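Local coordinates for malonyl acyl carrier protein transacylase (Streptococcus pneumoniae, PDB 3IM8), which probably transfers the malonyl group from malonyl-CoA to holo-acyl carrier protein, the step that supplies malonyl units for fatty acid synthesis, at residues 154-166 against 247-259. Residues are numbered along the deposited sequence; the frame is centred on the assembly and turned at random.
Sequences VTPANYNTPAQIV and QVKEPVRFYESIG
Asn158 and Tyr159 pair in parallel with Val252 and Arg253 through two successive beta bridges, an example of how a small ferredoxin-like subdomain can be joined to the larger hydrolase-like core of an acyltransferase. Strand 252-253 is an outermost strand of the mixed sheet, alongside 154-161, and leads directly into helix 254-263.

Backbone bonds set the register. Val252 N donates to Ala157 O at 2.9 Å, and Val252 O receives Tyr159 N at 2.8 Å. Tyr159 O then turns to the start of the helix, accepting from Phe254 N and, weakly, from Tyr255 N, so that one strand carbonyl meets the first turn just past the N-cap residue Arg253.

On the face bearing Tyr159 and Arg253, the contact is a cation-pi stack. The guanidinium lies nearly flat over one face of the phenol ring, planes 20° apart, and is shifted off centre, with Arg253 NH1 3.6 Å from Tyr159 CE1. An extended chain from CG to NE carries it there, while Glu256 OE1 grips NH1 in the guanidinium plane through its syn lone pair, a salt bridge that should limit rotation of the group. Pro251 CB abuts the edge of the same phenol ring, whose hydroxyl is hydrogen-bonded to Glu142 of helix 138-148.

On the other face, Val252 CB rests 4.0 Å from Asn158 ND2, and the valine side chain also touches His199, a predicted active-site residue, placing this seam beside the probable catalytic centre.

Packing at the start of the helix centres on Tyr255, which has CG between its backbone N and carbonyl carbon (chi1 62°), laying the ring against the turn at 161-164: Pro162 N lies over one face of the ring and Pro162 CD packs 4.0 Å from Tyr255 CG, while Tyr255 CE1 comes within 3.6 Å of Tyr159 CB.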
loop_
_atom_site.group_PDB
_atom_site.type_symbol
_atom_site.label_atom_id
_atom_site.label_comp_id
_atom_site.label_asym_id
_atom_site.label_seq_id
_atom_site.Cartn_x
_atom_site.Cartn_y
_atom_site.Cartn_z
ATOM N N VAL A 154 14.092 11.570 10.738
ATOM C CA VAL A 154 13.495 10.370 11.340
ATOM C C VAL A 154 12.033 10.631 11.752
ATOM O O VAL A 154 11.772 11.449 12.628
ATOM C CB VAL A 154 14.333 9.886 12.544
ATOM C CG1 VAL A 154 14.616 11.071 13.502
ATOM C CG2 VAL A 154 13.647 8.738 13.232
ATOM N N THR A 155 11.065 9.982 11.107
ATOM C CA THR A 155 9.647 10.117 11.569
ATOM C C THR A 155 8.894 8.774 11.517
ATOM O O THR A 155 9.382 7.826 10.865
ATOM C CB THR A 155 8.844 11.154 10.750
ATOM O OG1 THR A 155 8.939 10.855 9.355
ATOM C CG2 THR A 155 9.349 12.578 11.016
ATOM N N PRO A 156 7.739 8.668 12.215
ATOM C CA PRO A 156 6.942 7.466 11.944
ATOM C C PRO A 156 6.536 7.463 10.465
ATOM O O PRO A 156 6.101 8.488 9.955
ATOM C CB PRO A 156 5.724 7.613 12.863
ATOM C CG PRO A 156 6.248 8.432 14.023
ATOM C CD PRO A 156 7.144 9.475 13.296
ATOM N N ALA A 157 6.705 6.323 9.803
ATOM C CA ALA A 157 6.372 6.129 8.392
ATOM C C ALA A 157 5.038 5.370 8.238
ATOM O O ALA A 157 4.240 5.685 7.355
ATOM C CB ALA A 157 7.521 5.334 7.661
ATOM N N ASN A 158 4.827 4.328 9.057
ATOM C CA ASN A 158 3.650 3.497 8.884
ATOM C C ASN A 158 2.968 3.316 10.206
ATOM O O ASN A 158 3.500 2.648 11.068
ATOM C CB ASN A 158 4.007 2.122 8.298
ATOM C CG ASN A 158 4.565 2.195 6.862
ATOM O OD1 ASN A 158 5.749 2.349 6.665
ATOM N ND2 ASN A 158 3.702 2.056 5.883
ATOM N N TYR A 159 1.794 3.902 10.360
ATOM C CA TYR A 159 0.940 3.619 11.529
ATOM C C TYR A 159 0.067 2.401 11.200
ATOM O O TYR A 159 -1.049 2.546 10.715
ATOM C CB TYR A 159 0.040 4.809 11.897
ATOM C CG TYR A 159 0.813 6.039 12.392
ATOM C CD1 TYR A 159 1.339 6.979 11.484
ATOM C CD2 TYR A 159 1.003 6.270 13.746
ATOM C CE1 TYR A 159 2.041 8.106 11.918
ATOM C CE2 TYR A 159 1.712 7.432 14.195
ATOM C CZ TYR A 159 2.226 8.327 13.257
ATOM O OH TYR A 159 2.894 9.448 13.639
ATOM N N ASN A 160 0.581 1.207 11.481
ATOM C CA ASN A 160 -0.129 -0.051 11.143
ATOM C C ASN A 160 -1.239 -0.455 12.127
ATOM O O ASN A 160 -2.390 -0.674 11.716
ATOM C CB ASN A 160 0.859 -1.223 10.881
ATOM C CG ASN A 160 1.920 -0.898 9.825
ATOM O OD1 ASN A 160 1.684 -0.146 8.875
ATOM N ND2 ASN A 160 3.095 -1.520 9.966
ATOM N N THR A 161 -0.878 -0.598 13.398
ATOM C CA THR A 161 -1.812 -0.839 14.510
ATOM C C THR A 161 -1.436 0.089 15.691
ATOM O O THR A 161 -0.354 0.696 15.659
ATOM C CB THR A 161 -1.794 -2.320 14.971
ATOM O OG1 THR A 161 -0.625 -2.563 15.760
ATOM C CG2 THR A 161 -1.787 -3.299 13.726
ATOM N N PRO A 162 -2.331 0.236 16.711
ATOM C CA PRO A 162 -1.922 1.038 17.878
ATOM C C PRO A 162 -0.653 0.481 18.566
ATOM O O PRO A 162 0.052 1.219 19.293
ATOM C CB PRO A 162 -3.139 0.962 18.811
ATOM C CG PRO A 162 -4.343 0.741 17.874
ATOM C CD PRO A 162 -3.757 -0.189 16.794
ATOM N N ALA A 163 -0.322 -0.784 18.294
ATOM C CA ALA A 163 0.900 -1.405 18.877
ATOM C C ALA A 163 1.963 -1.821 17.825
ATOM O O ALA A 163 2.749 -2.735 18.028
ATOM C CB ALA A 163 0.521 -2.555 19.807
ATOM N N GLN A 164 1.935 -1.152 16.680
ATOM C CA GLN A 164 2.841 -1.489 15.591
ATOM C C GLN A 164 3.070 -0.280 14.701
ATOM O O GLN A 164 2.286 -0.007 13.793
ATOM C CB GLN A 164 2.281 -2.650 14.766
ATOM C CG GLN A 164 3.329 -3.655 14.318
ATOM C CD GLN A 164 3.889 -3.339 12.945
ATOM O OE1 GLN A 164 4.522 -2.302 12.744
ATOM N NE2 GLN A 164 3.659 -4.233 11.991
ATOM N N ILE A 165 4.149 0.445 14.971
ATOM C CA ILE A 165 4.444 1.655 14.220
ATOM C C ILE A 165 5.870 1.612 13.708
ATOM O O ILE A 165 6.816 1.425 14.484
ATOM C CB ILE A 165 4.212 2.935 15.122
ATOM C CG1 ILE A 165 2.687 3.081 15.355
ATOM C CG2 ILE A 165 4.826 4.199 14.457
ATOM C CD1 ILE A 165 2.247 3.964 16.496
ATOM N N VAL A 166 6.025 1.761 12.396
ATOM C CA VAL A 166 7.331 1.786 11.819
ATOM C C VAL A 166 7.825 3.226 11.701
ATOM O O VAL A 166 7.145 4.090 11.098
ATOM C CB VAL A 166 7.393 1.116 10.398
ATOM C CG1 VAL A 166 8.853 1.099 9.869
ATOM C CG2 VAL A 166 6.786 -0.298 10.433
ATOM N N GLN A 247 1.509 11.747 -0.189
ATOM C CA GLN A 247 1.513 10.369 0.296
ATOM C C GLN A 247 2.904 9.723 0.346
ATOM O O GLN A 247 3.189 9.008 1.313
ATOM C CB GLN A 247 0.551 9.486 -0.510
ATOM C CG GLN A 247 0.373 8.081 0.012
ATOM C CD GLN A 247 0.378 7.054 -1.147
ATOM O OE1 GLN A 247 1.187 7.158 -2.091
ATOM N NE2 GLN A 247 -0.524 6.077 -1.079
ATOM N N VAL A 248 3.743 9.973 -0.665
ATOM C CA VAL A 248 5.090 9.342 -0.783
ATOM C C VAL A 248 6.085 9.869 0.277
ATOM O O VAL A 248 7.050 9.201 0.654
ATOM C CB VAL A 248 5.669 9.334 -2.277
ATOM C CG1 VAL A 248 4.782 8.545 -3.235
ATOM C CG2 VAL A 248 5.881 10.742 -2.831
ATOM N N LYS A 249 5.786 11.047 0.824
ATOM C CA LYS A 249 6.680 11.688 1.784
ATOM C C LYS A 249 6.037 11.913 3.154
ATOM O O LYS A 249 6.642 12.550 3.999
ATOM C CB LYS A 249 7.223 13.021 1.190
ATOM C CG LYS A 249 6.124 14.113 1.068
ATOM C CD LYS A 249 6.648 15.458 0.567
ATOM C CE LYS A 249 5.523 16.158 -0.154
ATOM N NZ LYS A 249 5.811 17.587 -0.242
ATOM N N GLU A 250 4.810 11.424 3.382
ATOM C CA GLU A 250 4.139 11.547 4.710
ATOM C C GLU A 250 3.682 10.178 5.284
ATOM O O GLU A 250 3.589 9.195 4.527
ATOM C CB GLU A 250 2.968 12.534 4.605
ATOM C CG GLU A 250 3.454 13.943 4.377
ATOM C CD GLU A 250 2.363 14.982 4.381
ATOM O OE1 GLU A 250 1.348 14.829 5.090
ATOM O OE2 GLU A 250 2.551 15.973 3.672
ATOM N N PRO A 251 3.413 10.090 6.610
ATOM C CA PRO A 251 3.037 8.787 7.216
ATOM C C PRO A 251 1.783 8.163 6.566
ATOM O O PRO A 251 0.852 8.856 6.234
ATOM C CB PRO A 251 2.796 9.122 8.690
ATOM C CG PRO A 251 3.511 10.430 8.927
ATOM C CD PRO A 251 3.540 11.160 7.633
ATOM N N VAL A 252 1.808 6.854 6.346
ATOM C CA VAL A 252 0.596 6.057 6.070
ATOM C C VAL A 252 -0.158 5.661 7.363
ATOM O O VAL A 252 0.347 4.988 8.251
ATOM C CB VAL A 252 0.942 4.824 5.234
ATOM C CG1 VAL A 252 -0.297 3.928 5.024
ATOM C CG2 VAL A 252 1.535 5.231 3.885
ATOM N N ARG A 253 -1.389 6.113 7.468
ATOM C CA ARG A 253 -2.120 6.016 8.726
ATOM C C ARG A 253 -3.185 4.948 8.542
ATOM O O ARG A 253 -4.363 5.247 8.250
ATOM C CB ARG A 253 -2.700 7.381 9.138
ATOM C CG ARG A 253 -1.641 8.394 9.463
ATOM C CD ARG A 253 -2.249 9.755 9.899
ATOM N NE ARG A 253 -1.186 10.698 10.284
ATOM C CZ ARG A 253 -0.603 10.772 11.500
ATOM N NH1 ARG A 253 -0.968 9.971 12.515
ATOM N NH2 ARG A 253 0.370 11.658 11.703
ATOM N N PHE A 254 -2.745 3.689 8.676
ATOM C CA PHE A 254 -3.623 2.563 8.369
ATOM C C PHE A 254 -4.734 2.377 9.421
ATOM O O PHE A 254 -5.898 2.318 9.047
ATOM C CB PHE A 254 -2.836 1.246 8.133
ATOM C CG PHE A 254 -3.712 0.097 7.654
ATOM C CD1 PHE A 254 -4.057 -0.940 8.526
ATOM C CD2 PHE A 254 -4.204 0.076 6.335
ATOM C CE1 PHE A 254 -4.843 -1.988 8.111
ATOM C CE2 PHE A 254 -5.045 -0.959 5.885
ATOM C CZ PHE A 254 -5.364 -2.013 6.779
ATOM N N TYR A 255 -4.393 2.307 10.712
ATOM C CA TYR A 255 -5.432 1.968 11.716
ATOM C C TYR A 255 -6.494 3.038 11.838
ATOM O O TYR A 255 -7.665 2.729 12.035
ATOM C CB TYR A 255 -4.863 1.553 13.084
ATOM C CG TYR A 255 -4.040 2.578 13.852
ATOM C CD1 TYR A 255 -2.643 2.487 13.891
ATOM C CD2 TYR A 255 -4.664 3.608 14.581
ATOM C CE1 TYR A 255 -1.875 3.395 14.617
ATOM C CE2 TYR A 255 -3.912 4.524 15.308
ATOM C CZ TYR A 255 -2.517 4.406 15.323
ATOM O OH TYR A 255 -1.768 5.292 16.025
ATOM N N GLU A 256 -6.077 4.301 11.676
ATOM C CA GLU A 256 -7.037 5.411 11.684
ATOM C C GLU A 256 -7.987 5.278 10.526
ATOM O O GLU A 256 -9.178 5.551 10.678
ATOM C CB GLU A 256 -6.320 6.732 11.550
ATOM C CG GLU A 256 -5.558 7.122 12.803
ATOM C CD GLU A 256 -4.585 8.223 12.497
ATOM O OE1 GLU A 256 -3.337 7.999 12.725
ATOM O OE2 GLU A 256 -5.092 9.264 11.977
ATOM N N SER A 257 -7.458 4.874 9.367
ATOM C CA SER A 257 -8.290 4.605 8.198
ATOM C C SER A 257 -9.311 3.466 8.439
ATOM O O SER A 257 -10.451 3.548 7.969
ATOM C CB SER A 257 -7.416 4.295 6.976
ATOM O OG SER A 257 -6.560 5.388 6.735
ATOM N N ILE A 258 -8.889 2.405 9.124
ATOM C CA ILE A 258 -9.789 1.291 9.461
ATOM C C ILE A 258 -10.888 1.773 10.431
ATOM O O ILE A 258 -12.045 1.329 10.350
ATOM C CB ILE A 258 -9.048 0.086 10.089
ATOM C CG1 ILE A 258 -8.035 -0.553 9.129
ATOM C CG2 ILE A 258 -10.083 -0.998 10.503
ATOM C CD1 ILE A 258 -8.662 -1.179 7.871
ATOM N N GLY A 259 -10.528 2.673 11.338
ATOM C CA GLY A 259 -11.521 3.363 12.218
ATOM C C GLY A 259 -12.578 4.223 11.511
ATOM O O GLY A 259 -13.739 4.184 11.875
#